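Local coordinates for excretory-secretory protein 2 (Ancylostoma ceylanicum, PDB 3NSW) that is secreted by a parasitic hookworm, adopts a netrin-like fold and possibly modulates the immune response of its host, at residues V28-T31 with S37-L40. Sequence-based numbering, arbitrary orientation.
Sequences VTVT and SYNL
V28 and L40, both buried, meet across a β hairpin in which strands 24-33 and 37-45 run antiparallel in the mixed sheet of a netrin-like fold. The strands illustrate a splayed hairpin: the short segments make an angle of 122°, and between these two segments one backbone hydrogen bond is accompanied by CA-H...O and apolar contacts. CG2 of V28 approaches CD2 of L40 at 4.3 Å, on a face where L79 of strand 75-82 touches both residues. T29 contributes its backbone, its carbonyl O receiving a CA-H...O contact from L40 CA at 3.4 Å; backbone hydrogen bonding also joins it to Q41, next along the partner strand. Its hydroxyl hydrogen-bonds to W43 NE1, farther along strand 37-45, and to D76 OD1 of strand 75-82.

V30 faces L40 as a non-hydrogen-bonded pair, their side chains on the same face of the sheet. The two methyls of V30 touch different residues. CG1, anti to the backbone N (chi1 173°), reaches obliquely to CD1 of the Y38 ring at 3.8 Å, while CG2 lies 4.0 Å from CD2 of L40. The Y38 hydroxyl bonds to the backbone N of L71.

T31, exposed to solvent, pairs with the partly exposed N39. Its N-H bonds to N39 O at 2.8 Å, nearly straight at the hydrogen (167°) yet reaching the oxygen from above the carbonyl plane. The same oxygen also receives a CA-H...O contact from V30 CA. The T31 side chain crosses that of N39 at about a right angle, with OG1 3.3 Å from N39 CB. A water donates a 2.7 Å hydrogen bond to L40 O and lies within weak bonding distance, 3.5 Å, of T31 OG1.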
# COMPACT_ATOMS: atom_id res chain seq x y z
N VAL A 28 -3.22 -0.34 -5.93
CA VAL A 28 -2.08 -0.70 -6.78
C VAL A 28 -2.20 -2.12 -7.33
O VAL A 28 -2.93 -2.95 -6.78
CB VAL A 28 -0.73 -0.59 -6.01
CG1 VAL A 28 -0.51 0.85 -5.48
CG2 VAL A 28 -0.66 -1.60 -4.86
N THR A 29 -1.49 -2.40 -8.42
CA THR A 29 -1.25 -3.77 -8.84
C THR A 29 0.24 -4.02 -8.74
O THR A 29 1.05 -3.18 -9.17
CB THR A 29 -1.69 -4.02 -10.29
OG1 THR A 29 -3.07 -3.66 -10.44
CG2 THR A 29 -1.53 -5.53 -10.63
N VAL A 30 0.62 -5.17 -8.18
CA VAL A 30 2.01 -5.62 -8.22
C VAL A 30 2.26 -6.17 -9.62
O VAL A 30 1.58 -7.11 -10.05
CB VAL A 30 2.31 -6.69 -7.13
CG1 VAL A 30 3.72 -7.28 -7.29
CG2 VAL A 30 2.13 -6.10 -5.76
N THR A 31 3.22 -5.59 -10.33
CA THR A 31 3.43 -5.94 -11.75
C THR A 31 4.68 -6.77 -11.98
O THR A 31 5.00 -7.14 -13.11
CB THR A 31 3.53 -4.69 -12.63
OG1 THR A 31 4.67 -3.92 -12.23
CG2 THR A 31 2.26 -3.85 -12.53
N SER A 37 12.69 -5.26 -4.33
CA SER A 37 11.49 -4.42 -4.43
C SER A 37 10.44 -4.98 -5.39
O SER A 37 10.79 -5.49 -6.47
CB SER A 37 11.86 -3.01 -4.90
OG SER A 37 12.71 -2.36 -3.99
N TYR A 38 9.19 -4.84 -5.00
CA TYR A 38 8.06 -5.10 -5.87
C TYR A 38 7.86 -3.90 -6.78
O TYR A 38 8.01 -2.76 -6.34
CB TYR A 38 6.79 -5.32 -5.03
CG TYR A 38 6.83 -6.55 -4.16
CD1 TYR A 38 6.50 -7.80 -4.68
CD2 TYR A 38 7.19 -6.47 -2.80
CE1 TYR A 38 6.53 -8.93 -3.89
CE2 TYR A 38 7.23 -7.61 -2.00
CZ TYR A 38 6.88 -8.83 -2.55
OH TYR A 38 6.90 -9.97 -1.79
N ASN A 39 7.54 -4.16 -8.05
CA ASN A 39 7.13 -3.13 -8.99
C ASN A 39 5.62 -2.92 -8.88
O ASN A 39 4.86 -3.89 -8.76
CB ASN A 39 7.46 -3.53 -10.44
CG ASN A 39 8.96 -3.58 -10.71
OD1 ASN A 39 9.43 -4.50 -11.37
ND2 ASN A 39 9.70 -2.59 -10.21
N LEU A 40 5.21 -1.66 -8.92
CA LEU A 40 3.82 -1.27 -8.71
C LEU A 40 3.27 -0.40 -9.84
O LEU A 40 3.97 0.47 -10.39
CB LEU A 40 3.68 -0.44 -7.41
CG LEU A 40 4.23 -1.05 -6.13
CD1 LEU A 40 4.12 -0.04 -4.99
CD2 LEU A 40 3.48 -2.33 -5.79
O HOH W 1 5.99 -0.75 -11.77